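Local coordinates for protein dextranase (Pseudarthrobacter oxydans, PDB 6NZS) that catalyses the endohydrolysis of (1->6)-alpha-D-glucosidic linkages in dextran, as a member of glycoside hydrolase family 49, at residues A[328-333]-A[354-359]; A[333-338]-A[359-364]; A[340-345]-A[369-374]. One frame throughout, in Å; residues are numbered along the deposited sequence.

Contact 1: A[328-333]-A[354-359]; sequences DLQGVT and NVENYK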
loop_
_atom_site.group_PDB
_atom_site.type_symbol
_atom_site.label_atom_id
_atom_site.label_comp_id
_atom_site.label_asym_id
_atom_site.label_seq_id
_atom_site.Cartn_x
_atom_site.Cartn_y
_atom_site.Cartn_z
ATOM N N ASP A 328 14.355 -9.429 7.319
ATOM C CA ASP A 328 14.523 -8.745 6.040
ATOM C C ASP A 328 13.331 -9.129 5.178
ATOM O O ASP A 328 13.103 -10.315 4.925
ATOM C CB ASP A 328 15.807 -9.180 5.331
ATOM C CG ASP A 328 17.064 -8.688 6.017
ATOM O OD1 ASP A 328 16.953 -7.948 7.017
ATOM O OD2 ASP A 328 18.169 -9.064 5.552
ATOM N N LEU A 329 12.576 -8.130 4.732
ATOM C CA LEU A 329 11.414 -8.338 3.875
ATOM C C LEU A 329 11.707 -7.525 2.623
ATOM O O LEU A 329 11.716 -6.294 2.677
ATOM C CB LEU A 329 10.148 -7.847 4.578
ATOM C CG LEU A 329 8.860 -7.815 3.748
ATOM C CD1 LEU A 329 8.500 -9.202 3.229
ATOM C CD2 LEU A 329 7.711 -7.242 4.583
ATOM N N GLN A 330 11.979 -8.202 1.512
ATOM C CA GLN A 330 12.501 -7.519 0.334
ATOM C C GLN A 330 11.870 -8.089 -0.921
ATOM O O GLN A 330 11.592 -9.290 -1.005
ATOM C CB GLN A 330 14.035 -7.689 0.252
ATOM C CG GLN A 330 14.737 -6.988 -0.929
ATOM C CD GLN A 330 14.726 -7.818 -2.200
ATOM O OE1 GLN A 330 14.478 -9.031 -2.166
ATOM N NE2 GLN A 330 14.985 -7.167 -3.333
ATOM N N GLY A 331 11.656 -7.211 -1.909
ATOM C CA GLY A 331 11.440 -7.647 -3.276
ATOM C C GLY A 331 10.022 -8.041 -3.635
ATOM O O GLY A 331 9.535 -7.698 -4.716
ATOM N N VAL A 332 9.354 -8.755 -2.728
ATOM C CA VAL A 332 8.119 -9.453 -3.071
ATOM C C VAL A 332 6.987 -8.481 -3.380
ATOM O O VAL A 332 6.915 -7.360 -2.849
ATOM C CB VAL A 332 7.707 -10.447 -1.967
ATOM C CG1 VAL A 332 8.783 -11.513 -1.774
ATOM C CG2 VAL A 332 7.449 -9.724 -0.666
ATOM N N THR A 333 6.074 -8.939 -4.232
ATOM C CA THR A 333 4.805 -8.276 -4.506
ATOM C C THR A 333 3.730 -9.122 -3.850
ATOM O O THR A 333 3.593 -10.304 -4.176
ATOM C CB THR A 333 4.546 -8.209 -6.012
ATOM O OG1 THR A 333 5.571 -7.432 -6.640
ATOM C CG2 THR A 333 3.198 -7.558 -6.325
ATOM N N ASN A 354 13.573 -4.799 8.281
ATOM C CA ASN A 354 14.284 -4.070 7.235
ATOM C C ASN A 354 13.537 -4.386 5.945
ATOM O O ASN A 354 13.745 -5.448 5.346
ATOM C CB ASN A 354 15.749 -4.517 7.178
ATOM C CG ASN A 354 16.536 -3.823 6.090
ATOM O OD1 ASN A 354 16.078 -2.856 5.495
ATOM N ND2 ASN A 354 17.732 -4.332 5.813
ATOM N N VAL A 355 12.668 -3.464 5.528
ATOM C CA VAL A 355 11.746 -3.674 4.417
ATOM C C VAL A 355 12.220 -2.836 3.240
ATOM O O VAL A 355 12.458 -1.633 3.390
ATOM C CB VAL A 355 10.315 -3.271 4.810
ATOM C CG1 VAL A 355 9.351 -3.588 3.671
ATOM C CG2 VAL A 355 9.876 -3.983 6.088
ATOM N N GLU A 356 12.340 -3.449 2.065
ATOM C CA GLU A 356 12.699 -2.642 0.905
ATOM C C GLU A 356 12.209 -3.284 -0.380
ATOM O O GLU A 356 12.170 -4.511 -0.510
ATOM C CB GLU A 356 14.199 -2.375 0.814
ATOM C CG GLU A 356 15.024 -3.587 0.638
ATOM C CD GLU A 356 16.392 -3.409 1.270
ATOM O OE1 GLU A 356 16.975 -2.310 1.173
ATOM O OE2 GLU A 356 16.874 -4.366 1.878
ATOM N N ASN A 357 11.836 -2.429 -1.333
ATOM C CA ASN A 357 11.465 -2.877 -2.672
ATOM C C ASN A 357 10.333 -3.893 -2.611
ATOM O O ASN A 357 10.348 -4.917 -3.299
ATOM C CB ASN A 357 12.678 -3.351 -3.462
ATOM C CG ASN A 357 13.635 -2.213 -3.716
ATOM O OD1 ASN A 357 14.429 -1.849 -2.848
ATOM N ND2 ASN A 357 13.507 -1.585 -4.881
ATOM N N TYR A 358 9.349 -3.573 -1.772
ATOM C CA TYR A 358 8.204 -4.404 -1.443
ATOM C C TYR A 358 6.966 -3.696 -1.973
ATOM O O TYR A 358 6.882 -2.460 -1.921
ATOM C CB TYR A 358 8.139 -4.524 0.082
ATOM C CG TYR A 358 6.885 -5.122 0.646
ATOM C CD1 TYR A 358 6.751 -6.497 0.798
ATOM C CD2 TYR A 358 5.838 -4.308 1.066
ATOM C CE1 TYR A 358 5.611 -7.049 1.335
ATOM C CE2 TYR A 358 4.690 -4.855 1.603
ATOM C CZ TYR A 358 4.581 -6.227 1.732
ATOM O OH TYR A 358 3.446 -6.777 2.272
ATOM N N LYS A 359 6.019 -4.470 -2.506
ATOM C CA LYS A 359 4.831 -3.897 -3.127
ATOM C C LYS A 359 3.583 -4.653 -2.697
ATOM O O LYS A 359 3.608 -5.872 -2.505
ATOM C CB LYS A 359 4.888 -3.921 -4.661
ATOM C CG LYS A 359 6.159 -3.336 -5.262
ATOM C CD LYS A 359 7.209 -4.446 -5.484
ATOM C CE LYS A 359 8.553 -3.889 -5.811
ATOM N NZ LYS A 359 9.460 -5.027 -6.068
HETATM O O HOH W 1 19.128 -6.357 7.425
#
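Leu329 and Val355 pair in parallel on neighbouring rungs of the right-handed beta-solenoid of family 49 enzymes. The short strands 328-330 and 354-356 run 4.7 Å apart, only 5° from exactly parallel. Leu329 N donates to Asn354 O, and Leu329 O receives Glu356 N. Gly331 N then bonds Glu356 O where both chains turn. Gly331 has positive phi, and a side chain there would clash with Gln330 OE1. The ladder resumes where Lys359 N donates to Val332 O at 3.0 Å.

Leu329 reaches Tyr358 with CG anti to its backbone N (chi1 172°). Its CD2 lies over one face of the ring, 4.2 Å from the centroid, in a CH-pi contact. Val332 CG2 meets the ring edge, 3.6 Å from Tyr358 CD1. The Lys359 chain bends at chi2 (92°) and passes Thr333, with CD 3.6 Å from Thr333 OG1. Its amine bonds Gly331 O at 3.0 Å and Asn357 O at 2.9 Å, the latter from above the carbonyl plane. A methionine in place of Lys359 would probably leave both turn carbonyls without this donor and Glu191 without this salt bridge. On the Asp328 face, one water joins OD1 of Asp328 to ND2 of Asn354.

Arg201 of helix 196-202 forms salt bridges with both Asp328 and Glu356, which should offset their like charges. Strand 275-279 flanks strand 325-335 on the preceding rung, and strands 377-380 and 382-386 follow strand 351-361.

Contact 2: A[333-338]-A[359-364]; sequences TVAEPP and KQVGSW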
loop_
_atom_site.group_PDB
_atom_site.type_symbol
_atom_site.label_atom_id
_atom_site.label_comp_id
_atom_site.label_asym_id
_atom_site.label_seq_id
_atom_site.Cartn_x
_atom_site.Cartn_y
_atom_site.Cartn_z
ATOM N N THR A 333 6.074 -8.939 -4.232
ATOM C CA THR A 333 4.805 -8.276 -4.506
ATOM C C THR A 333 3.730 -9.122 -3.850
ATOM O O THR A 333 3.593 -10.304 -4.176
ATOM C CB THR A 333 4.546 -8.209 -6.012
ATOM O OG1 THR A 333 5.571 -7.432 -6.640
ATOM C CG2 THR A 333 3.198 -7.558 -6.325
ATOM N N VAL A 334 2.979 -8.516 -2.936
ATOM C CA VAL A 334 1.842 -9.152 -2.278
ATOM C C VAL A 334 0.583 -8.690 -3.002
ATOM O O VAL A 334 0.271 -7.493 -3.014
ATOM C CB VAL A 334 1.798 -8.786 -0.785
ATOM C CG1 VAL A 334 0.514 -9.312 -0.137
ATOM C CG2 VAL A 334 3.037 -9.342 -0.086
ATOM N N ALA A 335 -0.135 -9.624 -3.625
ATOM C CA ALA A 335 -1.291 -9.301 -4.450
ATOM C C ALA A 335 -2.565 -9.870 -3.845
ATOM O O ALA A 335 -2.558 -10.960 -3.266
ATOM C CB ALA A 335 -1.121 -9.869 -5.859
ATOM N N GLU A 336 -3.658 -9.129 -4.009
ATOM C CA GLU A 336 -5.002 -9.600 -3.687
ATOM C C GLU A 336 -5.145 -10.226 -2.296
ATOM O O GLU A 336 -5.605 -11.366 -2.161
ATOM C CB GLU A 336 -5.513 -10.546 -4.764
ATOM C CG GLU A 336 -6.642 -9.977 -5.574
ATOM C CD GLU A 336 -6.986 -10.826 -6.777
ATOM O OE1 GLU A 336 -6.595 -10.464 -7.903
ATOM O OE2 GLU A 336 -7.667 -11.845 -6.587
ATOM N N PRO A 337 -4.796 -9.503 -1.242
ATOM C CA PRO A 337 -4.957 -10.046 0.107
ATOM C C PRO A 337 -6.430 -10.173 0.464
ATOM O O PRO A 337 -7.258 -9.340 0.055
ATOM C CB PRO A 337 -4.260 -8.998 0.988
ATOM C CG PRO A 337 -4.361 -7.734 0.210
ATOM C CD PRO A 337 -4.239 -8.138 -1.226
ATOM N N PRO A 338 -6.801 -11.214 1.218
ATOM C CA PRO A 338 -8.179 -11.338 1.713
ATOM C C PRO A 338 -8.421 -10.620 3.033
ATOM O O PRO A 338 -9.583 -10.525 3.469
ATOM C CB PRO A 338 -8.317 -12.852 1.912
ATOM C CG PRO A 338 -6.934 -13.274 2.341
ATOM C CD PRO A 338 -5.995 -12.414 1.507
ATOM N N LYS A 359 6.019 -4.470 -2.506
ATOM C CA LYS A 359 4.831 -3.897 -3.127
ATOM C C LYS A 359 3.583 -4.653 -2.697
ATOM O O LYS A 359 3.608 -5.872 -2.505
ATOM C CB LYS A 359 4.888 -3.921 -4.661
ATOM C CG LYS A 359 6.159 -3.336 -5.262
ATOM C CD LYS A 359 7.209 -4.446 -5.484
ATOM C CE LYS A 359 8.553 -3.889 -5.811
ATOM N NZ LYS A 359 9.460 -5.027 -6.068
ATOM N N GLN A 360 2.484 -3.915 -2.566
ATOM C CA GLN A 360 1.166 -4.488 -2.327
ATOM C C GLN A 360 0.231 -3.985 -3.419
ATOM O O GLN A 360 0.130 -2.777 -3.637
ATOM C CB GLN A 360 0.662 -4.081 -0.939
ATOM C CG GLN A 360 -0.680 -4.660 -0.552
ATOM C CD GLN A 360 -1.087 -4.228 0.849
ATOM O OE1 GLN A 360 -0.237 -3.979 1.726
ATOM N NE2 GLN A 360 -2.375 -4.111 1.068
ATOM N N VAL A 361 -0.417 -4.913 -4.132
ATOM C CA VAL A 361 -1.271 -4.591 -5.274
ATOM C C VAL A 361 -2.598 -5.327 -5.142
ATOM O O VAL A 361 -2.700 -6.352 -4.466
ATOM C CB VAL A 361 -0.619 -4.939 -6.636
ATOM C CG1 VAL A 361 0.679 -4.174 -6.819
ATOM C CG2 VAL A 361 -0.361 -6.435 -6.762
ATOM N N GLY A 362 -3.617 -4.806 -5.818
ATOM C CA GLY A 362 -4.896 -5.506 -5.836
ATOM C C GLY A 362 -5.601 -5.582 -4.497
ATOM O O GLY A 362 -6.206 -6.614 -4.172
ATOM N N SER A 363 -5.582 -4.496 -3.731
ATOM C CA SER A 363 -6.175 -4.474 -2.391
ATOM C C SER A 363 -7.628 -3.993 -2.466
ATOM O O SER A 363 -7.997 -2.905 -2.016
ATOM C CB SER A 363 -5.335 -3.608 -1.463
ATOM O OG SER A 363 -4.052 -4.183 -1.263
ATOM N N TRP A 364 -8.476 -4.851 -3.043
ATOM C CA TRP A 364 -9.849 -4.449 -3.342
ATOM C C TRP A 364 -10.757 -4.461 -2.117
ATOM O O TRP A 364 -11.611 -3.580 -1.977
ATOM C CB TRP A 364 -10.420 -5.359 -4.427
ATOM C CG TRP A 364 -9.547 -5.441 -5.640
ATOM C CD1 TRP A 364 -8.765 -6.501 -6.025
ATOM C CD2 TRP A 364 -9.358 -4.423 -6.630
ATOM N NE1 TRP A 364 -8.112 -6.206 -7.196
ATOM C CE2 TRP A 364 -8.457 -4.939 -7.591
ATOM C CE3 TRP A 364 -9.870 -3.134 -6.805
ATOM C CZ2 TRP A 364 -8.050 -4.202 -8.708
ATOM C CZ3 TRP A 364 -9.467 -2.395 -7.916
ATOM C CH2 TRP A 364 -8.565 -2.934 -8.851
HETATM O O HOH W 2 -8.165 -7.782 -2.134
#
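Val361 turns its CG2 methyl to Ala335 and Thr333 on one face of a parallel pair of beta-solenoid strands. With chi1 at -60°, CG1 is anti to the carbonyl carbon and CG2 is left between the backbone N and the carbonyl carbon. CG2 touches Ala335 CB at 3.6 Å and Thr333 CG2 at 3.8 Å, and the Thr333 and Val361 side chains meet at a slant.

Val334 and Gln360 point to the other face. The Gln360 chain is extended, and its NE2 donates to Ser363 OG at 2.9 Å, close to the amide plane. NE2 also bonds Thr368 O, and Ser363 OG bonds Asn385 O. Pro337 CG packs 3.9 Å from the same Ser363 OG. Past the strands, Glu336 CG comes to the edge of the Trp364 ring, with carboxylate and ring planes 59° apart. The carboxylate itself is held by Ser58 and Ser62.

The backbones are joined by Val334 N to Lys359 O at 2.8 Å, Val361 N to Val334 O, and Glu336 N to Val361 O. A water bridges Pro337 O and Gly362 O.

Strand 382-386 brings Phe383 against Val361 and Phe384 against Gln360. Strand 84-92, in the N-terminal Ig-like region, adds Trp87 against Thr333 and Val361, and Met85 against Val361 and Trp364.

Contact 3: A[340-345]-A[369-374]; sequences HSFVVY and DGIELY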
loop_
_atom_site.group_PDB
_atom_site.type_symbol
_atom_site.label_atom_id
_atom_site.label_comp_id
_atom_site.label_asym_id
_atom_site.label_seq_id
_atom_site.Cartn_x
_atom_site.Cartn_y
_atom_site.Cartn_z
ATOM N N HIS A 340 -5.722 -8.424 6.394
ATOM C CA HIS A 340 -4.523 -7.619 6.623
ATOM C C HIS A 340 -3.310 -8.261 5.958
ATOM O O HIS A 340 -3.172 -9.487 5.911
ATOM C CB HIS A 340 -4.204 -7.490 8.117
ATOM C CG HIS A 340 -5.287 -6.862 8.933
ATOM N ND1 HIS A 340 -5.223 -6.800 10.310
ATOM C CD2 HIS A 340 -6.451 -6.269 8.583
ATOM C CE1 HIS A 340 -6.307 -6.201 10.771
ATOM N NE2 HIS A 340 -7.070 -5.874 9.744
ATOM N N SER A 341 -2.394 -7.405 5.484
ATOM C CA SER A 341 -1.205 -7.891 4.787
ATOM C C SER A 341 -0.187 -8.515 5.736
ATOM O O SER A 341 0.445 -9.519 5.391
ATOM C CB SER A 341 -0.550 -6.752 3.992
ATOM O OG SER A 341 -0.101 -5.690 4.841
ATOM N N PHE A 342 -0.003 -7.944 6.924
ATOM C CA PHE A 342 1.219 -8.232 7.666
ATOM C C PHE A 342 0.974 -7.994 9.147
ATOM O O PHE A 342 0.416 -6.961 9.521
ATOM C CB PHE A 342 2.334 -7.295 7.161
ATOM C CG PHE A 342 3.650 -7.512 7.842
ATOM C CD1 PHE A 342 3.946 -6.859 9.028
ATOM C CD2 PHE A 342 4.581 -8.383 7.305
ATOM C CE1 PHE A 342 5.147 -7.078 9.675
ATOM C CE2 PHE A 342 5.792 -8.601 7.953
ATOM C CZ PHE A 342 6.069 -7.947 9.125
ATOM N N VAL A 343 1.429 -8.925 9.993
ATOM C CA VAL A 343 1.336 -8.746 11.439
ATOM C C VAL A 343 2.434 -9.539 12.133
ATOM O O VAL A 343 2.910 -10.561 11.631
ATOM C CB VAL A 343 -0.054 -9.121 12.009
ATOM C CG1 VAL A 343 -0.210 -10.637 12.110
ATOM C CG2 VAL A 343 -0.283 -8.467 13.374
ATOM N N VAL A 344 2.852 -9.029 13.284
ATOM C CA VAL A 344 3.762 -9.717 14.185
ATOM C C VAL A 344 3.091 -9.735 15.546
ATOM O O VAL A 344 2.601 -8.700 16.010
ATOM C CB VAL A 344 5.117 -8.990 14.284
ATOM C CG1 VAL A 344 6.026 -9.696 15.291
ATOM C CG2 VAL A 344 5.776 -8.892 12.917
ATOM N N TYR A 345 3.045 -10.904 16.173
ATOM C CA TYR A 345 2.561 -11.027 17.538
ATOM C C TYR A 345 3.703 -11.502 18.420
ATOM O O TYR A 345 4.613 -12.194 17.959
ATOM C CB TYR A 345 1.417 -12.026 17.630
ATOM C CG TYR A 345 0.136 -11.541 16.999
ATOM C CD1 TYR A 345 -0.473 -10.369 17.429
ATOM C CD2 TYR A 345 -0.464 -12.253 15.976
ATOM C CE1 TYR A 345 -1.649 -9.923 16.848
ATOM C CE2 TYR A 345 -1.637 -11.818 15.392
ATOM C CZ TYR A 345 -2.222 -10.654 15.832
ATOM O OH TYR A 345 -3.393 -10.223 15.253
ATOM N N ASP A 369 -5.158 -3.829 5.079
ATOM C CA ASP A 369 -4.202 -2.910 5.686
ATOM C C ASP A 369 -2.821 -3.089 5.076
ATOM O O ASP A 369 -2.385 -4.217 4.806
ATOM C CB ASP A 369 -4.046 -3.221 7.182
ATOM C CG ASP A 369 -5.334 -3.056 7.999
ATOM O OD1 ASP A 369 -6.458 -3.043 7.440
ATOM O OD2 ASP A 369 -5.207 -2.967 9.248
ATOM N N GLY A 370 -2.118 -1.965 4.908
ATOM C CA GLY A 370 -0.706 -1.968 4.585
ATOM C C GLY A 370 0.158 -2.386 5.760
ATOM O O GLY A 370 -0.282 -3.117 6.657
ATOM N N ILE A 371 1.345 -1.903 5.816
ATOM C CA ILE A 371 2.315 -2.515 6.715
ATOM C C ILE A 371 2.301 -1.834 8.074
ATOM O O ILE A 371 2.056 -0.632 8.209
ATOM C CB ILE A 371 3.715 -2.523 6.071
ATOM C CG1 ILE A 371 4.639 -3.536 6.774
ATOM C CG2 ILE A 371 4.308 -1.117 6.072
ATOM C CD1 ILE A 371 5.873 -3.890 5.981
ATOM N N GLU A 372 2.584 -2.631 9.099
ATOM C CA GLU A 372 2.875 -2.146 10.439
ATOM C C GLU A 372 4.341 -2.458 10.718
ATOM O O GLU A 372 4.733 -3.632 10.771
ATOM C CB GLU A 372 1.964 -2.829 11.461
ATOM C CG GLU A 372 2.158 -2.343 12.903
ATOM C CD GLU A 372 1.136 -2.920 13.873
ATOM O OE1 GLU A 372 0.066 -3.387 13.418
ATOM O OE2 GLU A 372 1.412 -2.901 15.099
ATOM N N LEU A 373 5.153 -1.414 10.856
ATOM C CA LEU A 373 6.570 -1.568 11.165
ATOM C C LEU A 373 6.745 -1.543 12.679
ATOM O O LEU A 373 6.323 -0.592 13.344
ATOM C CB LEU A 373 7.394 -0.468 10.497
ATOM C CG LEU A 373 7.333 -0.501 8.964
ATOM C CD1 LEU A 373 7.785 0.829 8.406
ATOM C CD2 LEU A 373 8.214 -1.613 8.436
ATOM N N TYR A 374 7.352 -2.596 13.216
ATOM C CA TYR A 374 7.517 -2.723 14.655
ATOM C C TYR A 374 8.732 -1.915 15.125
ATOM O O TYR A 374 9.504 -1.386 14.324
ATOM C CB TYR A 374 7.499 -4.206 15.052
ATOM C CG TYR A 374 6.104 -4.761 14.822
ATOM C CD1 TYR A 374 5.674 -5.131 13.541
ATOM C CD2 TYR A 374 5.183 -4.837 15.856
ATOM C CE1 TYR A 374 4.372 -5.594 13.315
ATOM C CE2 TYR A 374 3.882 -5.303 15.638
ATOM C CZ TYR A 374 3.486 -5.675 14.365
ATOM O OH TYR A 374 2.197 -6.130 14.157
HETATM O O HOH W 3 -1.344 -5.142 8.354
HETATM O O HOH W 4 -0.861 -5.525 11.741
HETATM O O HOH W 5 0.829 -6.570 16.480
#
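Tyr374 has CG anti to its carbonyl carbon (chi1 -68°), which sends the ring across to Val344. Phe342 has CG anti to its backbone N (chi1 -179°) and enters the same space. Phe342 and Ile371 point into the interior of a beta-solenoid, next to Leu329. Here strand 342-346 ends one parallel sheet and strand 371-372 begins another. One backbone bond, Ser341 N to Asp369 O, joins the segments; beyond it side chains and waters span the distance.

Val344 CB sits over one face of the Tyr374 ring, 3.8 Å from its centroid, in a CH-pi contact. Phe342 CE1 approaches the edge of that ring and Tyr374 CE1 in turn lies near the plane of the Phe342 ring. Ile371 CG1 packs 4.1 Å from Phe342 CD1.

At the other end, His340 and Asp369 lie side by side. The carboxylate is stacked over the imidazole, planes 24° apart, with OD2 above the ring centre; this is not a hydrogen bond. Lys392 forms a salt bridge with the same OD2. Asp369 O accepts from both Ser341 N at 3.3 Å and Ser341 OG at 2.7 Å.

Waters lie between. One contacts Phe342 O and Gly370 O, and another contacts Phe342 O and Glu372 OE1. Glu372 OE2 is hydrogen-bonded to His395. Glu372 N and O are buried with no partner in the model. At the far end Val344 N donates almost straight to Tyr374 OH, 3.1 Å away.

In the fold
Contacts 1 and 2 follow one another along the same two strands, 325-335 and 351-361, and share Thr333 and Lys359. Contact 3 joins strand 342-346, which lies between those two in sequence, to strand 371-372, which comes after both. The segments therefore alternate along the chain, as expected when successive solenoid coils stack. Each pair of centres is about 13 Å apart. Tyr358 OH touches Val334 CG2 between contacts 1 and 2. Leu329 and Val355 of contact 1 pack against Phe342, Ile371 and Leu373 of contact 3 inside the coil. Gln360 of contact 2 lies against Ser341 and Gly370. Together they tie two consecutive coils on different sides of the solenoid that forms the body of this dextranase.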